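Local atomic coordinates of leucine aminopeptidase 1, chloroplastic (Solanum lycopersicum, PDB entry 5D8N), a protein that removes N-terminal amino acids, preferably leucine, from peptides as a magnesium-dependent hexameric aminopeptidase and is also linked to molecular chaperone activity and insect defence. Residues E259-A267 with V371-I379. The protein carries 1 engineered substitution. Sequence-based numbering, arbitrary orientation.
Sequences ELKMGAYLA and VTASNGKTI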
loop_
_atom_site.group_PDB
_atom_site.type_symbol
_atom_site.label_atom_id
_atom_site.label_comp_id
_atom_site.label_asym_id
_atom_site.label_seq_id
_atom_site.Cartn_x
_atom_site.Cartn_y
_atom_site.Cartn_z
ATOM N N GLU A 259 -25.236 -25.493 -24.275
ATOM C CA GLU A 259 -25.643 -25.815 -25.644
ATOM C C GLU A 259 -25.652 -24.578 -26.520
ATOM O O GLU A 259 -25.357 -24.616 -27.715
ATOM C CB GLU A 259 -27.058 -26.420 -25.617
ATOM C CG GLU A 259 -27.382 -27.325 -26.789
ATOM C CD GLU A 259 -26.450 -28.524 -26.861
ATOM O OE1 GLU A 259 -26.151 -29.093 -25.788
ATOM O OE2 GLU A 259 -25.952 -28.858 -27.960
ATOM N N LEU A 260 -25.880 -23.433 -25.893
ATOM C CA LEU A 260 -25.809 -22.167 -26.615
ATOM C C LEU A 260 -24.402 -21.553 -26.629
ATOM O O LEU A 260 -24.200 -20.447 -27.124
ATOM C CB LEU A 260 -26.825 -21.198 -26.034
ATOM C CG LEU A 260 -28.282 -21.564 -26.319
ATOM C CD1 LEU A 260 -29.222 -20.672 -25.551
ATOM C CD2 LEU A 260 -28.594 -21.451 -27.799
ATOM N N LYS A 261 -23.438 -22.314 -26.125
ATOM C CA LYS A 261 -22.026 -21.998 -26.228
ATOM C C LYS A 261 -21.647 -20.742 -25.441
ATOM O O LYS A 261 -20.665 -20.074 -25.780
ATOM C CB LYS A 261 -21.595 -21.868 -27.686
ATOM C CG LYS A 261 -21.818 -23.158 -28.469
ATOM C CD LYS A 261 -21.180 -23.111 -29.851
ATOM C CE LYS A 261 -21.902 -22.155 -30.782
ATOM N NZ LYS A 261 -21.298 -22.208 -32.142
ATOM N N MET A 262 -22.314 -20.521 -24.313
ATOM C CA MET A 262 -22.049 -19.334 -23.508
ATOM C C MET A 262 -20.852 -19.567 -22.586
ATOM O O MET A 262 -20.975 -19.569 -21.361
ATOM C CB MET A 262 -23.275 -19.018 -22.662
ATOM C CG MET A 262 -24.519 -18.714 -23.447
ATOM S SD MET A 262 -25.771 -18.001 -22.372
ATOM C CE MET A 262 -27.163 -17.940 -23.484
ATOM N N GLY A 263 -19.670 -19.695 -23.177
ATOM C CA GLY A 263 -18.486 -20.009 -22.403
ATOM C C GLY A 263 -18.005 -18.903 -21.471
ATOM O O GLY A 263 -17.348 -19.212 -20.470
ATOM N N ALA A 264 -18.257 -17.635 -21.812
ATOM C CA ALA A 264 -17.823 -16.548 -20.951
ATOM C C ALA A 264 -18.653 -16.478 -19.670
ATOM O O ALA A 264 -18.120 -16.444 -18.560
ATOM C CB ALA A 264 -17.834 -15.234 -21.699
ATOM N N TYR A 265 -19.967 -16.577 -19.811
ATOM C CA TYR A 265 -20.877 -16.628 -18.677
ATOM C C TYR A 265 -20.614 -17.856 -17.802
ATOM O O TYR A 265 -20.475 -17.749 -16.577
ATOM C CB TYR A 265 -22.319 -16.584 -19.185
ATOM C CG TYR A 265 -23.422 -16.979 -18.203
ATOM C CD1 TYR A 265 -23.535 -16.398 -16.952
ATOM C CD2 TYR A 265 -24.450 -17.823 -18.599
ATOM C CE1 TYR A 265 -24.626 -16.633 -16.117
ATOM C CE2 TYR A 265 -25.530 -18.105 -17.768
ATOM C CZ TYR A 265 -25.617 -17.513 -16.522
ATOM O OH TYR A 265 -26.744 -17.743 -15.756
ATOM N N LEU A 266 -20.486 -19.019 -18.437
ATOM C CA LEU A 266 -20.345 -20.250 -17.684
ATOM C C LEU A 266 -19.009 -20.336 -16.977
ATOM O O LEU A 266 -18.923 -20.864 -15.873
ATOM C CB LEU A 266 -20.568 -21.464 -18.579
ATOM C CG LEU A 266 -22.019 -21.618 -19.050
ATOM C CD1 LEU A 266 -22.164 -22.717 -20.094
ATOM C CD2 LEU A 266 -22.903 -21.978 -17.879
ATOM N N ALA A 267 -17.983 -19.714 -17.534
ATOM C CA ALA A 267 -16.706 -19.671 -16.825
ATOM C C ALA A 267 -16.791 -18.869 -15.516
ATOM O O ALA A 267 -16.236 -19.257 -14.499
ATOM C CB ALA A 267 -15.634 -19.073 -17.718
ATOM N N VAL A 371 -11.369 -17.843 -22.123
ATOM C CA VAL A 371 -12.735 -18.337 -22.254
ATOM C C VAL A 371 -13.254 -17.906 -23.613
ATOM O O VAL A 371 -12.785 -16.922 -24.197
ATOM C CB VAL A 371 -13.628 -17.790 -21.133
ATOM C CG1 VAL A 371 -13.000 -18.073 -19.775
ATOM C CG2 VAL A 371 -13.832 -16.289 -21.271
ATOM N N THR A 372 -14.239 -18.634 -24.114
ATOM C CA THR A 372 -14.780 -18.381 -25.437
ATOM C C THR A 372 -16.251 -18.012 -25.354
ATOM O O THR A 372 -17.100 -18.816 -24.931
ATOM C CB THR A 372 -14.550 -19.634 -26.304
ATOM O OG1 THR A 372 -13.149 -19.960 -26.260
ATOM C CG2 THR A 372 -14.984 -19.449 -27.763
ATOM N N ALA A 373 -16.573 -16.803 -25.799
ATOM C CA ALA A 373 -17.979 -16.357 -25.787
ATOM C C ALA A 373 -18.780 -17.040 -26.898
ATOM O O ALA A 373 -18.212 -17.720 -27.758
ATOM C CB ALA A 373 -18.048 -14.846 -25.956
ATOM N N SER A 374 -20.099 -16.903 -26.838
ATOM C CA SER A 374 -20.987 -17.625 -27.738
ATOM C C SER A 374 -20.954 -17.094 -29.168
ATOM O O SER A 374 -21.530 -17.706 -30.060
ATOM C CB SER A 374 -22.434 -17.613 -27.211
ATOM O OG SER A 374 -22.861 -16.317 -26.834
ATOM N N ASN A 375 -20.236 -16.009 -29.414
ATOM C CA ASN A 375 -19.933 -15.592 -30.788
ATOM C C ASN A 375 -18.555 -16.039 -31.264
ATOM O O ASN A 375 -18.101 -15.634 -32.326
ATOM C CB ASN A 375 -20.040 -14.085 -30.960
ATOM C CG ASN A 375 -18.987 -13.329 -30.180
ATOM O OD1 ASN A 375 -18.207 -13.904 -29.437
ATOM N ND2 ASN A 375 -18.971 -12.006 -30.346
ATOM N N GLY A 376 -17.909 -16.915 -30.505
ATOM C CA GLY A 376 -16.626 -17.484 -30.895
ATOM C C GLY A 376 -15.407 -16.690 -30.465
ATOM O O GLY A 376 -14.274 -17.128 -30.721
ATOM N N LYS A 377 -15.580 -15.456 -29.994
ATOM C CA LYS A 377 -14.418 -14.633 -29.650
ATOM C C LYS A 377 -13.815 -15.111 -28.349
ATOM O O LYS A 377 -14.545 -15.507 -27.438
ATOM C CB LYS A 377 -14.762 -13.141 -29.552
ATOM C CG LYS A 377 -15.231 -12.581 -30.878
ATOM C CD LYS A 377 -15.461 -11.084 -30.825
ATOM C CE LYS A 377 -16.003 -10.606 -32.157
ATOM N NZ LYS A 377 -16.268 -9.155 -32.130
ATOM N N THR A 378 -12.484 -15.063 -28.263
ATOM C CA THR A 378 -11.781 -15.537 -27.077
ATOM C C THR A 378 -11.305 -14.388 -26.211
ATOM O O THR A 378 -10.913 -13.324 -26.730
ATOM C CB THR A 378 -10.554 -16.377 -27.458
ATOM O OG1 THR A 378 -9.726 -15.648 -28.375
ATOM C CG2 THR A 378 -10.985 -17.643 -28.124
ATOM N N ILE A 379 -11.390 -14.591 -24.899
ATOM C CA ILE A 379 -11.066 -13.552 -23.920
ATOM C C ILE A 379 -10.089 -14.067 -22.906
ATOM O O ILE A 379 -10.323 -15.093 -22.271
ATOM C CB ILE A 379 -12.331 -13.103 -23.154
ATOM C CG1 ILE A 379 -13.398 -12.640 -24.143
ATOM C CG2 ILE A 379 -12.019 -11.991 -22.167
ATOM C CD1 ILE A 379 -14.796 -12.899 -23.621
HETATM O O HOH W 1 -18.184 -20.842 -26.595
HETATM O O HOH W 2 -19.704 -19.558 -31.957
#
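The junction between helices 254-259 and 263-269 packs against a β-hairpin in the catalytic domain of this M17 peptidase, Gly263 and Ala264 lying close against Thr372 and Ala373. Helix 254-259 ends in a Schellman motif whose C′ residue, Lys261, has positive phi; Met262 then occupies the N-cap position of helix 263-269. Small residues let this N-terminus approach the strand: Gly263 CA lies 3.1 Å from Thr372 O in a bent CA-H...O contact, and glycine, with no CB, leaves room for that carbonyl. One turn along, Ala267 CB presses tightly on Val371 CG1 at 3.5 Å. The branched valine spans the helix surface, since chi1 of -53° sets CG1 beside its own backbone N and sends CG2 toward Ala264, whose methyl also meets Ala373 CB at 4.3 Å. Two waters bridge the segments: water 1 lies 2.7 Å from Lys261 O and 2.8 Å from Thr372 O, and water 2 links the Lys261 ammonium to Ser374 O. Ser374 has a short side chain: its CB fits 3.3 Å from Leu260 O while OG hydrogen-bonds to Asp394, which also accepts from Tyr265 N and so ties both segments to helix 388-401. Ala373 to Gly376 form a type I turn, and Gly376, whose positive phi suits glycine, supplies the G1 bulge typical of a 3:5 β-hairpin.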